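Local atomic coordinates of UDP-glucose:anthocyanidin 3-O-glucosyltransferase (Clitoria ternatea, PDB entry 4REL), a protein that belongs to the plant glycosyltransferases of the GT-B fold, which is built from two Rossmann-like domains. Residues A[283-288]-A[393-398]; A[371-376]-A[382-387]. One frame throughout, in Å; residues are numbered along the deposited sequence.

Contact 1 of 2, residues A[283-288]-A[393-398]; sequences VAVAEA and NGFVKS
Val285 and Ala288 meet Phe395 and Val396 where the axes of the short helical segments 283-288 and 393-398 pass 8.6 Å apart at a crossing angle of -50°, and the nearest CA atoms, those of Ala288 and Val396, lie 5.3 Å from each other. The small methyl of Ala288 is consistent with so close an approach: its CB points toward the other helix and reaches CD2 of Phe395 at 3.4 Å, coming at the ring obliquely. The same CB is 3.8 Å from CG2 of Val396, so it lies against two consecutive residues of the facing helix. Phe395 carries CG anti to its backbone N (chi1 -174°), which sends the ring across to 283-288. There its CE2 meets CG1 of Val285 at 4.0 Å, one helical turn before Ala288. On Val396, CG2 is the branch that touches, packing 3.6 Å from the carbonyl O of Ala288 as well as against its methyl. Side chains meet carbon to carbon, the carbonyl O of Ala288 merely packs against a methyl, and the buried surface, 198 Å² over both sides, is modest. Beyond the pair, Phe390 meets the Phe395 ring with planes at about 55° and also touches Val285. Val285 rests on Trp298 of strand 296-299 while Phe395 rests on Ile360 of strand 359-361, so both helices pack against the same six-stranded parallel sheet.

Contact 2 of 2, residues A[371-376]-A[382-387]; sequences AARVIQ and GVIVEG
Ala372 opens the contact of helical segment 371-376 with 382-387, its CB lying 3.8 Å from CG1 of Ile384. Next, Arg373 starts away from the strand, but its chain bends at chi2 and chi3 (67° and 55°) and brings the guanidinium back over Ile384. CD1 of Ile384 sits over one face of that group, offset toward its rim and 4.0 Å from CZ of Arg373. Salt bridges from NE to Asp177 and from NH1 to Asp377 hold the guanidinium in place. One residue before the end of the segment, Ile375 sets CG2 at 3.8 Å from CA of Gly382, close packing against a residue without a side chain. Gln376 makes the polar link: extended beyond CG, it carries OE1 to the backbone N of Ile384 in a 2.8 Å hydrogen bond. The N-H...O angle of 170° makes it nearly straight, although the donor is tilted out of the carbonyl plane. CA of Gln376 also makes a C-H...O contact of 3.3 Å with O of Gly382. A water gives hydrogen bonds to both Gln376 O and Gly382 O, joining the two backbones, whereas the buried N of Gly382 has no partner in the model. Strand 359-361, helix 368-378 and strand 382-384 form a beta-alpha-beta unit, in which this packing of helix on returning strand is characteristic of the Rossmann-like domains of GT-B proteins.

How the contacts relate
From the N terminus, the chain enters contact 1 on helix 279-292, runs through strands 296-299, 320-323, 337-342 and 359-361, and reaches helix 368-378. Contact 2 then closes a short loop to strand 382-384, nested wholly inside the much longer loop that contact 1 closes when helix 392-403 follows. Their centres lie about 15 Å apart, and the two sites touch: CD of Lys397 packs 3.3 Å from OE2 of Glu386, while Val385 contacts Ser398. Contact 2 thus fastens a helix to outermost strand 382-384 of the six-stranded sheet, and contact 1 joins the next helix to one from earlier in the same sheet domain.

Contact 1 of 2, residues A[283-288]-A[393-398]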
loop_
_atom_site.group_PDB
_atom_site.type_symbol
_atom_site.label_atom_id
_atom_site.label_comp_id
_atom_site.label_asym_id
_atom_site.label_seq_id
_atom_site.Cartn_x
_atom_site.Cartn_y
_atom_site.Cartn_z
ATOM N N VAL A 283 -2.875 -24.203 -5.296
ATOM C CA VAL A 283 -2.394 -25.579 -5.270
ATOM C C VAL A 283 -0.876 -25.634 -5.447
ATOM O O VAL A 283 -0.191 -26.356 -4.731
ATOM C CB VAL A 283 -3.056 -26.446 -6.359
ATOM C CG1 VAL A 283 -2.366 -27.806 -6.446
ATOM C CG2 VAL A 283 -4.541 -26.610 -6.076
ATOM N N ALA A 284 -0.361 -24.866 -6.407
ATOM C CA ALA A 284 1.077 -24.819 -6.662
ATOM C C ALA A 284 1.861 -24.347 -5.442
ATOM O O ALA A 284 2.928 -24.888 -5.135
ATOM C CB ALA A 284 1.386 -23.923 -7.861
ATOM N N VAL A 285 1.341 -23.330 -4.763
ATOM C CA VAL A 285 1.983 -22.829 -3.549
ATOM C C VAL A 285 2.049 -23.932 -2.495
ATOM O O VAL A 285 3.111 -24.179 -1.913
ATOM C CB VAL A 285 1.257 -21.587 -3.004
ATOM C CG1 VAL A 285 1.705 -21.272 -1.572
ATOM C CG2 VAL A 285 1.507 -20.390 -3.931
ATOM N N ALA A 286 0.931 -24.618 -2.268
ATOM C CA ALA A 286 0.929 -25.716 -1.297
ATOM C C ALA A 286 1.921 -26.828 -1.660
ATOM O O ALA A 286 2.699 -27.272 -0.811
ATOM C CB ALA A 286 -0.481 -26.287 -1.111
ATOM N N GLU A 287 1.902 -27.274 -2.917
ATOM C CA GLU A 287 2.815 -28.332 -3.351
ATOM C C GLU A 287 4.281 -27.955 -3.150
ATOM O O GLU A 287 5.092 -28.777 -2.703
ATOM C CB GLU A 287 2.571 -28.663 -4.827
ATOM C CG GLU A 287 1.233 -29.318 -5.077
ATOM C CD GLU A 287 0.978 -29.567 -6.544
ATOM O OE1 GLU A 287 1.749 -29.046 -7.383
ATOM O OE2 GLU A 287 0.005 -30.281 -6.859
ATOM N N ALA A 288 4.615 -26.714 -3.497
ATOM C CA ALA A 288 5.993 -26.229 -3.389
ATOM C C ALA A 288 6.403 -26.115 -1.931
ATOM O O ALA A 288 7.506 -26.494 -1.559
ATOM C CB ALA A 288 6.154 -24.891 -4.083
ATOM N N ASN A 393 7.688 -26.315 -9.188
ATOM C CA ASN A 393 9.132 -26.319 -9.388
ATOM C C ASN A 393 9.768 -24.942 -9.296
ATOM O O ASN A 393 10.822 -24.787 -8.692
ATOM C CB ASN A 393 9.497 -27.015 -10.705
ATOM C CG ASN A 393 9.210 -28.515 -10.667
ATOM O OD1 ASN A 393 8.989 -29.092 -9.597
ATOM N ND2 ASN A 393 9.216 -29.150 -11.839
ATOM N N GLY A 394 9.112 -23.938 -9.869
ATOM C CA GLY A 394 9.659 -22.591 -9.867
ATOM C C GLY A 394 9.730 -21.989 -8.479
ATOM O O GLY A 394 10.729 -21.381 -8.104
ATOM N N PHE A 395 8.658 -22.158 -7.713
ATOM C CA PHE A 395 8.577 -21.606 -6.365
ATOM C C PHE A 395 9.566 -22.317 -5.431
ATOM O O PHE A 395 10.200 -21.668 -4.596
ATOM C CB PHE A 395 7.129 -21.709 -5.867
ATOM C CG PHE A 395 6.873 -21.053 -4.536
ATOM C CD1 PHE A 395 7.669 -20.022 -4.066
ATOM C CD2 PHE A 395 5.810 -21.477 -3.760
ATOM C CE1 PHE A 395 7.416 -19.444 -2.842
ATOM C CE2 PHE A 395 5.545 -20.901 -2.531
ATOM C CZ PHE A 395 6.349 -19.880 -2.071
ATOM N N VAL A 396 9.709 -23.634 -5.576
ATOM C CA VAL A 396 10.711 -24.363 -4.798
ATOM C C VAL A 396 12.095 -23.776 -5.055
ATOM O O VAL A 396 12.875 -23.581 -4.123
ATOM C CB VAL A 396 10.714 -25.885 -5.123
ATOM C CG1 VAL A 396 11.980 -26.553 -4.601
ATOM C CG2 VAL A 396 9.495 -26.560 -4.527
ATOM N N LYS A 397 12.401 -23.491 -6.321
ATOM C CA LYS A 397 13.697 -22.904 -6.654
ATOM C C LYS A 397 13.880 -21.540 -5.997
ATOM O O LYS A 397 14.938 -21.270 -5.448
ATOM C CB LYS A 397 13.909 -22.827 -8.171
ATOM C CG LYS A 397 14.106 -24.204 -8.814
ATOM C CD LYS A 397 14.217 -24.124 -10.331
ATOM C CE LYS A 397 14.299 -25.524 -10.944
ATOM N NZ LYS A 397 14.484 -25.484 -12.422
ATOM N N SER A 398 12.842 -20.702 -6.019
ATOM C CA SER A 398 12.940 -19.374 -5.399
ATOM C C SER A 398 13.122 -19.476 -3.888
ATOM O O SER A 398 13.885 -18.704 -3.294
ATOM C CB SER A 398 11.716 -18.520 -5.732
ATOM O OG SER A 398 11.663 -18.266 -7.131
#

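Contact 2 of 2, residues A[371-376]-A[382-387]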
loop_
_atom_site.group_PDB
_atom_site.type_symbol
_atom_site.label_atom_id
_atom_site.label_comp_id
_atom_site.label_asym_id
_atom_site.label_seq_id
_atom_site.Cartn_x
_atom_site.Cartn_y
_atom_site.Cartn_z
ATOM N N ALA A 371 6.210 -2.605 -7.869
ATOM C CA ALA A 371 6.859 -2.962 -6.619
ATOM C C ALA A 371 7.767 -4.169 -6.791
ATOM O O ALA A 371 8.905 -4.171 -6.300
ATOM C CB ALA A 371 5.820 -3.216 -5.525
ATOM N N ALA A 372 7.271 -5.190 -7.493
ATOM C CA ALA A 372 8.035 -6.411 -7.695
ATOM C C ALA A 372 9.327 -6.099 -8.450
ATOM O O ALA A 372 10.395 -6.609 -8.106
ATOM C CB ALA A 372 7.202 -7.459 -8.445
ATOM N N ARG A 373 9.229 -5.268 -9.482
ATOM C CA ARG A 373 10.410 -4.887 -10.260
ATOM C C ARG A 373 11.415 -4.097 -9.418
ATOM O O ARG A 373 12.625 -4.311 -9.525
ATOM C CB ARG A 373 10.016 -4.074 -11.503
ATOM C CG ARG A 373 11.217 -3.641 -12.379
ATOM C CD ARG A 373 11.902 -4.852 -13.028
ATOM N NE ARG A 373 10.925 -5.629 -13.778
ATOM C CZ ARG A 373 11.079 -6.900 -14.134
ATOM N NH1 ARG A 373 12.194 -7.556 -13.829
ATOM N NH2 ARG A 373 10.114 -7.515 -14.798
ATOM N N VAL A 374 10.924 -3.157 -8.609
ATOM C CA VAL A 374 11.810 -2.375 -7.747
ATOM C C VAL A 374 12.526 -3.316 -6.778
ATOM O O VAL A 374 13.745 -3.241 -6.582
ATOM C CB VAL A 374 11.044 -1.268 -6.984
ATOM C CG1 VAL A 374 11.939 -0.608 -5.939
ATOM C CG2 VAL A 374 10.509 -0.220 -7.956
ATOM N N ILE A 375 11.763 -4.238 -6.209
ATOM C CA ILE A 375 12.322 -5.195 -5.259
ATOM C C ILE A 375 13.443 -6.031 -5.893
ATOM O O ILE A 375 14.523 -6.187 -5.323
ATOM C CB ILE A 375 11.211 -6.111 -4.696
ATOM C CG1 ILE A 375 10.406 -5.350 -3.640
ATOM C CG2 ILE A 375 11.812 -7.365 -4.084
ATOM C CD1 ILE A 375 9.035 -5.960 -3.336
ATOM N N GLN A 376 13.194 -6.568 -7.080
ATOM C CA GLN A 376 14.182 -7.439 -7.703
ATOM C C GLN A 376 15.362 -6.693 -8.330
ATOM O O GLN A 376 16.511 -7.112 -8.175
ATOM C CB GLN A 376 13.543 -8.310 -8.783
ATOM C CG GLN A 376 14.520 -9.333 -9.379
ATOM C CD GLN A 376 13.913 -10.150 -10.498
ATOM O OE1 GLN A 376 13.293 -11.196 -10.265
ATOM N NE2 GLN A 376 14.087 -9.676 -11.738
ATOM N N GLY A 382 15.055 -9.169 -3.325
ATOM C CA GLY A 382 14.147 -10.265 -3.597
ATOM C C GLY A 382 14.137 -10.660 -5.054
ATOM O O GLY A 382 14.908 -10.118 -5.855
ATOM N N VAL A 383 13.266 -11.610 -5.388
ATOM C CA VAL A 383 13.111 -12.075 -6.770
ATOM C C VAL A 383 11.634 -12.134 -7.124
ATOM O O VAL A 383 10.773 -12.328 -6.259
ATOM C CB VAL A 383 13.749 -13.467 -7.016
ATOM C CG1 VAL A 383 15.268 -13.402 -6.876
ATOM C CG2 VAL A 383 13.171 -14.506 -6.074
ATOM N N ILE A 384 11.336 -11.932 -8.398
ATOM C CA ILE A 384 10.008 -12.247 -8.887
ATOM C C ILE A 384 10.022 -13.753 -9.098
ATOM O O ILE A 384 10.999 -14.290 -9.634
ATOM C CB ILE A 384 9.710 -11.510 -10.200
ATOM C CG1 ILE A 384 9.665 -9.997 -9.937
ATOM C CG2 ILE A 384 8.414 -12.038 -10.820
ATOM C CD1 ILE A 384 9.634 -9.128 -11.209
ATOM N N VAL A 385 8.967 -14.439 -8.661
ATOM C CA VAL A 385 8.992 -15.891 -8.608
ATOM C C VAL A 385 9.323 -16.422 -9.987
ATOM O O VAL A 385 8.920 -15.847 -11.000
ATOM C CB VAL A 385 7.664 -16.492 -8.046
ATOM C CG1 VAL A 385 6.525 -16.341 -9.055
ATOM C CG2 VAL A 385 7.861 -17.952 -7.641
ATOM N N GLU A 386 10.137 -17.472 -10.022
ATOM C CA GLU A 386 10.593 -18.030 -11.284
ATOM C C GLU A 386 9.370 -18.555 -12.017
ATOM O O GLU A 386 8.641 -19.396 -11.483
ATOM C CB GLU A 386 11.603 -19.150 -11.033
ATOM C CG GLU A 386 12.179 -19.770 -12.302
ATOM C CD GLU A 386 13.233 -20.826 -12.005
ATOM O OE1 GLU A 386 14.133 -20.559 -11.176
ATOM O OE2 GLU A 386 13.158 -21.926 -12.596
ATOM N N GLY A 387 9.125 -18.021 -13.212
ATOM C CA GLY A 387 7.939 -18.357 -13.981
ATOM C C GLY A 387 6.930 -17.220 -14.081
ATOM O O GLY A 387 6.081 -17.216 -14.977
HETATM O O HOH W 1 17.332 -9.371 -6.877
#